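Local coordinates for putative surface-anchored fimbrial subunit (Corynebacterium diphtheriae, PDB 3HR6), which probably forms the shaft of the pilus as its major pilin, built of tandem Ig-like modules stabilised by isopeptide and disulfide bonds, at residues N45-T50 with P96-V101; V102-G107 with V111-P116; A282-E287 with A292-M297. One frame throughout, in Å; residues are numbered along the deposited sequence.

Interaction 1: N45-T50 with P96-V101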
loop_
_atom_site.group_PDB
_atom_site.type_symbol
_atom_site.label_atom_id
_atom_site.label_comp_id
_atom_site.label_asym_id
_atom_site.label_seq_id
_atom_site.Cartn_x
_atom_site.Cartn_y
_atom_site.Cartn_z
ATOM N N ASN A 45 23.487 27.026 -17.856
ATOM C CA ASN A 45 23.525 28.132 -18.803
ATOM C C ASN A 45 24.695 29.060 -18.555
ATOM O O ASN A 45 25.047 29.348 -17.408
ATOM C CB ASN A 45 22.212 28.922 -18.763
ATOM C CG ASN A 45 21.037 28.106 -19.211
ATOM O OD1 ASN A 45 19.886 28.537 -19.098
ATOM N ND2 ASN A 45 21.306 26.912 -19.719
ATOM N N GLU A 46 25.298 29.505 -19.656
ATOM C CA GLU A 46 26.289 30.577 -19.640
ATOM C C GLU A 46 27.468 30.288 -18.742
ATOM O O GLU A 46 27.885 31.142 -17.959
ATOM C CB GLU A 46 25.638 31.878 -19.195
ATOM C CG GLU A 46 24.276 32.119 -19.783
ATOM C CD GLU A 46 23.828 33.526 -19.540
ATOM O OE1 GLU A 46 22.906 33.726 -18.718
ATOM O OE2 GLU A 46 24.419 34.431 -20.154
ATOM N N ILE A 47 27.987 29.075 -18.852
ATOM C CA ILE A 47 29.254 28.713 -18.256
ATOM C C ILE A 47 30.058 28.076 -19.374
ATOM O O ILE A 47 29.651 27.046 -19.929
ATOM C CB ILE A 47 29.099 27.700 -17.118
ATOM C CG1 ILE A 47 28.266 28.277 -15.963
ATOM C CG2 ILE A 47 30.456 27.284 -16.608
ATOM C CD1 ILE A 47 29.007 29.319 -15.145
ATOM N N ASP A 48 31.174 28.716 -19.715
ATOM C CA ASP A 48 32.122 28.213 -20.695
ATOM C C ASP A 48 33.380 27.866 -19.914
ATOM O O ASP A 48 34.126 28.746 -19.485
ATOM C CB ASP A 48 32.396 29.289 -21.761
ATOM C CG ASP A 48 33.418 28.854 -22.804
ATOM O OD1 ASP A 48 33.790 27.667 -22.856
ATOM O OD2 ASP A 48 33.837 29.726 -23.599
ATOM N N LEU A 49 33.609 26.570 -19.710
ATOM C CA LEU A 49 34.747 26.125 -18.900
ATOM C C LEU A 49 36.113 26.217 -19.613
ATOM O O LEU A 49 37.156 25.887 -19.013
ATOM C CB LEU A 49 34.495 24.706 -18.392
ATOM C CG LEU A 49 33.357 24.603 -17.380
ATOM C CD1 LEU A 49 33.013 23.136 -17.121
ATOM C CD2 LEU A 49 33.730 25.342 -16.089
ATOM N N THR A 50 36.114 26.664 -20.872
ATOM C CA THR A 50 37.358 26.863 -21.622
ATOM C C THR A 50 37.935 28.261 -21.383
ATOM O O THR A 50 39.024 28.569 -21.861
ATOM C CB THR A 50 37.183 26.615 -23.159
ATOM O OG1 THR A 50 36.434 27.683 -23.759
ATOM C CG2 THR A 50 36.493 25.269 -23.419
ATOM N N PRO A 96 30.396 20.187 -25.259
ATOM C CA PRO A 96 31.169 20.515 -24.064
ATOM C C PRO A 96 30.503 21.621 -23.232
ATOM O O PRO A 96 30.180 22.679 -23.760
ATOM C CB PRO A 96 32.514 20.962 -24.636
ATOM C CG PRO A 96 32.629 20.213 -25.938
ATOM C CD PRO A 96 31.233 20.141 -26.474
ATOM N N ALA A 97 30.262 21.353 -21.948
ATOM C CA ALA A 97 29.553 22.297 -21.075
ATOM C C ALA A 97 29.691 21.873 -19.612
ATOM O O ALA A 97 30.262 20.827 -19.338
ATOM C CB ALA A 97 28.082 22.351 -21.448
ATOM N N LEU A 98 29.202 22.708 -18.690
ATOM C CA LEU A 98 28.961 22.303 -17.301
ATOM C C LEU A 98 27.555 21.733 -17.227
ATOM O O LEU A 98 26.598 22.354 -17.715
ATOM C CB LEU A 98 29.098 23.490 -16.326
ATOM C CG LEU A 98 28.999 23.190 -14.813
ATOM C CD1 LEU A 98 30.112 22.266 -14.361
ATOM C CD2 LEU A 98 29.019 24.489 -13.978
ATOM N N TYR A 99 27.422 20.538 -16.649
ATOM C CA TYR A 99 26.120 19.899 -16.537
ATOM C C TYR A 99 25.668 19.722 -15.104
ATOM O O TYR A 99 26.458 19.732 -14.170
ATOM C CB TYR A 99 26.105 18.550 -17.263
ATOM C CG TYR A 99 26.176 18.712 -18.771
ATOM C CD1 TYR A 99 25.022 18.861 -19.526
ATOM C CD2 TYR A 99 27.408 18.730 -19.441
ATOM C CE1 TYR A 99 25.077 19.021 -20.900
ATOM C CE2 TYR A 99 27.466 18.886 -20.834
ATOM C CZ TYR A 99 26.298 19.019 -21.550
ATOM O OH TYR A 99 26.313 19.201 -22.929
ATOM N N LEU A 100 24.370 19.575 -14.939
ATOM C CA LEU A 100 23.787 19.290 -13.647
ATOM C C LEU A 100 22.946 18.025 -13.791
ATOM O O LEU A 100 22.092 17.925 -14.680
ATOM C CB LEU A 100 22.957 20.488 -13.153
ATOM C CG LEU A 100 22.255 20.261 -11.816
ATOM C CD1 LEU A 100 23.202 20.528 -10.675
ATOM C CD2 LEU A 100 20.980 21.152 -11.726
ATOM N N VAL A 101 23.253 17.029 -12.954
ATOM C CA VAL A 101 22.565 15.753 -12.973
ATOM C C VAL A 101 21.594 15.722 -11.799
ATOM O O VAL A 101 22.003 15.884 -10.642
ATOM C CB VAL A 101 23.570 14.557 -12.873
ATOM C CG1 VAL A 101 22.842 13.235 -12.635
ATOM C CG2 VAL A 101 24.455 14.491 -14.124
HETATM O O HOH W 1 27.649 24.815 -19.390
#

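Interaction 2: V102-G107 with V111-P116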
loop_
_atom_site.group_PDB
_atom_site.type_symbol
_atom_site.label_atom_id
_atom_site.label_comp_id
_atom_site.label_asym_id
_atom_site.label_seq_id
_atom_site.Cartn_x
_atom_site.Cartn_y
_atom_site.Cartn_z
ATOM N N VAL A 102 20.324 15.503 -12.091
ATOM C CA VAL A 102 19.284 15.504 -11.057
ATOM C C VAL A 102 18.621 14.138 -11.013
ATOM O O VAL A 102 17.928 13.755 -11.939
ATOM C CB VAL A 102 18.214 16.599 -11.294
ATOM C CG1 VAL A 102 17.105 16.525 -10.226
ATOM C CG2 VAL A 102 18.854 17.978 -11.282
ATOM N N GLN A 103 18.810 13.389 -9.939
ATOM C CA GLN A 103 17.996 12.187 -9.759
ATOM C C GLN A 103 16.555 12.586 -9.457
ATOM O O GLN A 103 16.308 13.499 -8.675
ATOM C CB GLN A 103 18.480 11.277 -8.637
ATOM C CG GLN A 103 17.772 9.929 -8.709
ATOM C CD GLN A 103 18.333 8.859 -7.786
ATOM O OE1 GLN A 103 19.299 9.078 -7.032
ATOM N NE2 GLN A 103 17.730 7.667 -7.851
ATOM N N GLU A 104 15.626 11.859 -10.057
ATOM C CA GLU A 104 14.207 12.178 -9.979
ATOM C C GLU A 104 13.495 11.171 -9.089
ATOM O O GLU A 104 14.020 10.120 -8.751
ATOM C CB GLU A 104 13.612 12.116 -11.357
ATOM C CG GLU A 104 14.263 13.072 -12.368
ATOM C CD GLU A 104 13.856 14.529 -12.210
ATOM O OE1 GLU A 104 13.357 14.935 -11.146
ATOM O OE2 GLU A 104 14.062 15.283 -13.178
ATOM N N LEU A 105 12.255 11.500 -8.774
ATOM C CA LEU A 105 11.421 10.715 -7.885
ATOM C C LEU A 105 10.537 9.705 -8.619
ATOM O O LEU A 105 9.697 9.045 -7.994
ATOM C CB LEU A 105 10.575 11.683 -7.046
ATOM C CG LEU A 105 11.328 12.475 -5.980
ATOM C CD1 LEU A 105 10.356 13.525 -5.382
ATOM C CD2 LEU A 105 11.911 11.579 -4.896
ATOM N N ASN A 106 10.715 9.587 -9.946
ATOM C CA ASN A 106 9.946 8.696 -10.820
ATOM C C ASN A 106 10.742 7.449 -11.340
ATOM O O ASN A 106 10.490 6.914 -12.449
ATOM C CB ASN A 106 9.374 9.495 -11.990
ATOM C CG ASN A 106 10.432 9.924 -12.980
ATOM O OD1 ASN A 106 11.602 10.010 -12.623
ATOM N ND2 ASN A 106 10.042 10.145 -14.247
ATOM N N GLY A 107 11.705 6.984 -10.543
ATOM C CA GLY A 107 12.407 5.725 -10.844
ATOM C C GLY A 107 11.483 4.534 -10.740
ATOM O O GLY A 107 10.356 4.682 -10.256
ATOM N N VAL A 111 13.299 5.468 -3.921
ATOM C CA VAL A 111 14.514 5.573 -3.091
ATOM C C VAL A 111 14.658 6.973 -2.464
ATOM O O VAL A 111 14.044 7.935 -2.922
ATOM C CB VAL A 111 15.773 5.278 -3.948
ATOM C CG1 VAL A 111 15.793 3.843 -4.537
ATOM C CG2 VAL A 111 15.920 6.327 -5.100
ATOM N N VAL A 112 15.593 7.113 -1.512
ATOM C CA VAL A 112 16.024 8.403 -1.034
ATOM C C VAL A 112 17.090 8.833 -2.042
ATOM O O VAL A 112 18.199 8.295 -2.084
ATOM C CB VAL A 112 16.582 8.357 0.404
ATOM C CG1 VAL A 112 16.962 9.764 0.896
ATOM C CG2 VAL A 112 15.522 7.714 1.351
ATOM N N ARG A 113 16.699 9.758 -2.893
ATOM C CA ARG A 113 17.456 10.092 -4.098
ATOM C C ARG A 113 18.680 10.888 -3.813
ATOM O O ARG A 113 18.783 11.561 -2.792
ATOM C CB ARG A 113 16.567 10.837 -5.092
ATOM C CG ARG A 113 16.025 12.135 -4.574
ATOM C CD ARG A 113 15.416 12.940 -5.702
ATOM N NE ARG A 113 14.630 14.061 -5.202
ATOM C CZ ARG A 113 14.031 14.957 -5.977
ATOM N NH1 ARG A 113 14.153 14.893 -7.298
ATOM N NH2 ARG A 113 13.313 15.934 -5.419
ATOM N N SER A 114 19.605 10.825 -4.770
ATOM C CA SER A 114 20.793 11.630 -4.765
ATOM C C SER A 114 20.410 13.092 -4.928
ATOM O O SER A 114 19.438 13.399 -5.609
ATOM C CB SER A 114 21.713 11.218 -5.920
ATOM O OG SER A 114 21.988 9.820 -5.913
ATOM N N GLN A 115 21.166 13.966 -4.282
ATOM C CA GLN A 115 21.054 15.398 -4.495
ATOM C C GLN A 115 21.563 15.758 -5.889
ATOM O O GLN A 115 22.365 15.016 -6.479
ATOM C CB GLN A 115 21.912 16.148 -3.480
ATOM C CG GLN A 115 21.667 15.712 -2.049
ATOM C CD GLN A 115 20.310 16.077 -1.601
ATOM O OE1 GLN A 115 19.899 17.237 -1.767
ATOM N NE2 GLN A 115 19.589 15.122 -1.008
ATOM N N PRO A 116 21.117 16.910 -6.413
ATOM C CA PRO A 116 21.719 17.408 -7.645
ATOM C C PRO A 116 23.214 17.630 -7.528
ATOM O O PRO A 116 23.718 17.966 -6.448
ATOM C CB PRO A 116 20.994 18.734 -7.864
ATOM C CG PRO A 116 19.722 18.573 -7.128
ATOM C CD PRO A 116 20.046 17.806 -5.935
HETATM O O HOH W 2 21.289 13.776 -8.680
HETATM O O HOH W 3 18.104 15.129 -7.137
#

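Interaction 3: A282-E287 with A292-M297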
loop_
_atom_site.group_PDB
_atom_site.type_symbol
_atom_site.label_atom_id
_atom_site.label_comp_id
_atom_site.label_asym_id
_atom_site.label_seq_id
_atom_site.Cartn_x
_atom_site.Cartn_y
_atom_site.Cartn_z
ATOM N N ALA A 282 0.346 18.282 -4.385
ATOM C CA ALA A 282 -0.943 17.803 -4.912
ATOM C C ALA A 282 -1.343 16.550 -4.176
ATOM O O ALA A 282 -0.499 15.872 -3.608
ATOM C CB ALA A 282 -0.851 17.522 -6.408
ATOM N N GLN A 283 -2.632 16.241 -4.184
ATOM C CA GLN A 283 -3.097 15.069 -3.484
ATOM C C GLN A 283 -2.620 13.855 -4.286
ATOM O O GLN A 283 -2.992 13.682 -5.449
ATOM C CB GLN A 283 -4.604 15.129 -3.283
ATOM C CG GLN A 283 -4.918 16.112 -2.149
ATOM C CD GLN A 283 -6.351 16.219 -1.822
ATOM O OE1 GLN A 283 -7.211 16.108 -2.692
ATOM N NE2 GLN A 283 -6.644 16.488 -0.540
ATOM N N TRP A 284 -1.735 13.090 -3.685
ATOM C CA TRP A 284 -1.019 12.005 -4.376
ATOM C C TRP A 284 -1.827 10.715 -4.327
ATOM O O TRP A 284 -2.285 10.296 -3.261
ATOM C CB TRP A 284 0.331 11.814 -3.718
ATOM C CG TRP A 284 1.164 10.708 -4.226
ATOM C CD1 TRP A 284 1.586 10.521 -5.511
ATOM C CD2 TRP A 284 1.780 9.680 -3.443
ATOM N NE1 TRP A 284 2.386 9.408 -5.575
ATOM C CE2 TRP A 284 2.521 8.867 -4.322
ATOM C CE3 TRP A 284 1.738 9.336 -2.089
ATOM C CZ2 TRP A 284 3.224 7.749 -3.875
ATOM C CZ3 TRP A 284 2.443 8.251 -1.644
ATOM C CH2 TRP A 284 3.174 7.444 -2.530
ATOM N N ASP A 285 -2.040 10.124 -5.501
ATOM C CA ASP A 285 -2.603 8.804 -5.604
ATOM C C ASP A 285 -1.429 7.825 -5.752
ATOM O O ASP A 285 -0.764 7.837 -6.804
ATOM C CB ASP A 285 -3.537 8.687 -6.823
ATOM C CG ASP A 285 -4.164 7.274 -6.949
ATOM O OD1 ASP A 285 -3.755 6.370 -6.205
ATOM O OD2 ASP A 285 -5.093 7.095 -7.765
ATOM N N PRO A 286 -1.139 7.028 -4.695
ATOM C CA PRO A 286 -0.009 6.128 -4.732
ATOM C C PRO A 286 -0.166 5.015 -5.762
ATOM O O PRO A 286 0.829 4.359 -6.102
ATOM C CB PRO A 286 0.028 5.545 -3.315
ATOM C CG PRO A 286 -1.342 5.672 -2.804
ATOM C CD PRO A 286 -1.942 6.856 -3.469
ATOM N N GLU A 287 -1.388 4.805 -6.239
ATOM C CA GLU A 287 -1.645 3.777 -7.254
ATOM C C GLU A 287 -1.957 4.431 -8.604
ATOM O O GLU A 287 -2.742 3.904 -9.392
ATOM C CB GLU A 287 -2.717 2.775 -6.751
ATOM C CG GLU A 287 -2.375 2.220 -5.318
ATOM C CD GLU A 287 -3.313 1.119 -4.808
ATOM O OE1 GLU A 287 -4.365 0.931 -5.459
ATOM O OE2 GLU A 287 -2.980 0.477 -3.778
ATOM N N ALA A 292 5.640 10.145 -15.302
ATOM C CA ALA A 292 5.969 11.268 -14.413
ATOM C C ALA A 292 5.494 11.023 -12.977
ATOM O O ALA A 292 5.734 11.842 -12.086
ATOM C CB ALA A 292 5.368 12.565 -14.954
ATOM N N ALA A 293 4.830 9.894 -12.741
ATOM C CA ALA A 293 4.219 9.668 -11.482
ATOM C C ALA A 293 5.339 9.575 -10.432
ATOM O O ALA A 293 6.362 8.922 -10.677
ATOM C CB ALA A 293 3.340 8.380 -11.523
ATOM N N LEU A 294 5.183 10.291 -9.317
ATOM C CA LEU A 294 5.998 10.070 -8.127
ATOM C C LEU A 294 5.812 8.614 -7.684
ATOM O O LEU A 294 4.686 8.188 -7.374
ATOM C CB LEU A 294 5.575 11.001 -6.982
ATOM C CG LEU A 294 5.599 12.506 -7.223
ATOM C CD1 LEU A 294 4.917 13.229 -6.081
ATOM C CD2 LEU A 294 7.011 12.980 -7.363
ATOM N N ARG A 295 6.912 7.867 -7.649
ATOM C CA ARG A 295 6.848 6.423 -7.392
ATOM C C ARG A 295 7.014 6.193 -5.895
ATOM O O ARG A 295 8.026 6.554 -5.323
ATOM C CB ARG A 295 7.908 5.704 -8.236
ATOM C CG ARG A 295 8.055 4.181 -8.009
ATOM C CD ARG A 295 6.794 3.433 -8.333
ATOM N NE ARG A 295 6.875 2.000 -8.013
ATOM C CZ ARG A 295 5.894 1.120 -8.259
ATOM N NH1 ARG A 295 4.769 1.513 -8.860
ATOM N NH2 ARG A 295 6.044 -0.170 -7.933
ATOM N N GLY A 296 5.980 5.654 -5.255
ATOM C CA GLY A 296 6.106 5.214 -3.872
ATOM C C GLY A 296 6.700 3.817 -3.774
ATOM O O GLY A 296 6.818 3.079 -4.771
ATOM N N MET A 297 7.082 3.436 -2.560
ATOM C CA MET A 297 7.474 2.067 -2.300
ATOM C C MET A 297 6.246 1.340 -1.734
ATOM O O MET A 297 5.780 1.705 -0.642
ATOM C CB MET A 297 8.609 2.023 -1.293
ATOM C CG MET A 297 8.994 0.709 -0.700
ATOM S SD MET A 297 9.396 -0.535 -1.926
ATOM C CE MET A 297 10.793 0.193 -2.619
HETATM O O HOH W 4 1.922 7.402 -7.855
HETATM O O HOH W 5 3.466 5.337 -6.495
#

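Interaction 1: N45-T50 with P96-V101
Leu98, at the start of strand 97-103, meets Ile47 and Leu49 of the loop 45-50, and these three aliphatic side chains carry most of the contact. The two loop residues are spaced two apart in an extended backbone, with Asp48 between them turned away, so both point toward the strand and straddle one side chain. Ile47 touches with its CG2 methyl, 4.0 Å from Leu98 CB and 4.1 Å from Leu98 CD2. Leu49 comes in with CD1, 4.0 Å from Leu98 CB and 4.1 Å from Leu98 CD1. Each loop residue thus takes one methyl branch of the leucine and shares its CB. The placement follows from Leu98 chi1 of -175°, which sets CG opposite the backbone N and carries the fork out between the two neighbours.

No direct hydrogen bond joins the segments. Water 1 spans them instead: it accepts from Leu98 N at 2.7 Å and probably donates to Ile47 O, 3.0 Å away, though other acceptors compete for its protons. An Asx turn spans Asp48 to Thr50: Asp48 OD1 accepts from Thr50 N at 3.2 Å and from Thr50 OG1 at 2.8 Å, both from the same face of the carboxylate.

The contact belongs to the N-terminal pilin module. Strand 97-103 lies between the antiparallel strands 38-44 and 117-124, and the loop leaves the former on its way to helix 52-58. That helix packs against the same cluster: Ala57 touches Ile47, while Ala58 meets both Leu49 and Leu98.

Interaction 2: V102-G107 with V111-P116
Gln103 and Arg113 pass each other in opposite directions in the N-terminal Ig-like module of the pilin, where the chain leaves strand 97-103 and returns through 111-116. The Gln103 side chain is stretched to full length (chi1 -168°), which drives the amide past Arg113 CB to the backbone beyond. There Gln103 OE1 accepts from Ser114 N at 2.9 Å, nearly straight at 175° although the donor stands above the amide plane. Ser114 OG also lies 3.0 Å from Gln103 OE1, but it is hydrogen-bonded to Lys140 O as well.

Arg113 starts in the crowded position, CG between backbone N and carbonyl carbon (chi1 61°), then stretches out to lay its guanidinium beside the backbone of 103-105. Leu105 CG sits over the centre of one guanidinium face. Glu104 OE1 makes a long salt bridge to Arg113 NH1, while OE2 of the same carboxylate is hydrogen-bonded to Thr40 OG1. The stronger charge partner of the arginine is Glu185, which holds NE from farther along the chain. Water 3 donates to both Gln103 O and Ser114 O, stitching the backbones together. Gln103 O has a second donor, Arg113 NH1, 2.9 Å away in the carbonyl plane on a lone pair.

Interaction 3: A282-E287 with A292-M297
Leu294 O is approached by the indole of Trp284 and by two waters. Trp284 NE1 donates to Leu294 O at 3.2 Å, with a bent N-H...O angle of 146°; the oxygen lies near the ring plane at the pyrrole edge. Water 4 is 2.9 Å from Leu294 O and also reaches Asp285 O. Water 5 lies 3.2 Å from Leu294 O, accepts from Gly296 N at 2.8 Å and reaches Pro286 O. Each water has too few protons for all the acceptors near it, so its bonds may alternate.

With chi1 at 176° the indole swings away from its own backbone N toward 292-297. The rest of its edge follows the extended chain: Trp284 CZ2 is 3.7 Å from Gly296 N, and CH2 comes close to Gly296 CA. Glycine, having no side chain, lets the six-membered ring lie against its backbone. Leu294 CB faces NE1, and Pro286 CA covers one ring face, offset toward the rim. The Asx turn from Asp285 OD1 to Glu287 N turns the chain just after the tryptophan.

Both segments belong to the loop joining strands 268-276 and 297-298. The ring also touches Thr188 and Ala190 of strand 187-192 and Leu276, while Leu294 also touches Leu105 of the N-terminal module. The contact combines a buried indole with backbone polarity: its one direct hydrogen bond helps to hold the ring edge against a carbonyl, and the waters probably link backbone groups that do not meet directly.

Interactions 1 and 2 share strand 97-103 and touch where Leu100 packs on Pro116, yet their chemistry differs. Interaction 1, far from the chain's centre, is aliphatic, with one buried leucine under a partly exposed loop. Interaction 2, partly buried, buries the most surface of the three and relies on amide, guanidinium and carbonyl groups. Interaction 3 is a buried contact nearest the chain's centre, an indole edge held through backbone and water. It adjoins interaction 2: Leu105 O lies 3.0 Å from Arg295 N in a probable hydrogen bond, and Leu105 packs on Leu294. Interactions 1 and 3 stay about 15 Å apart at their nearest atoms.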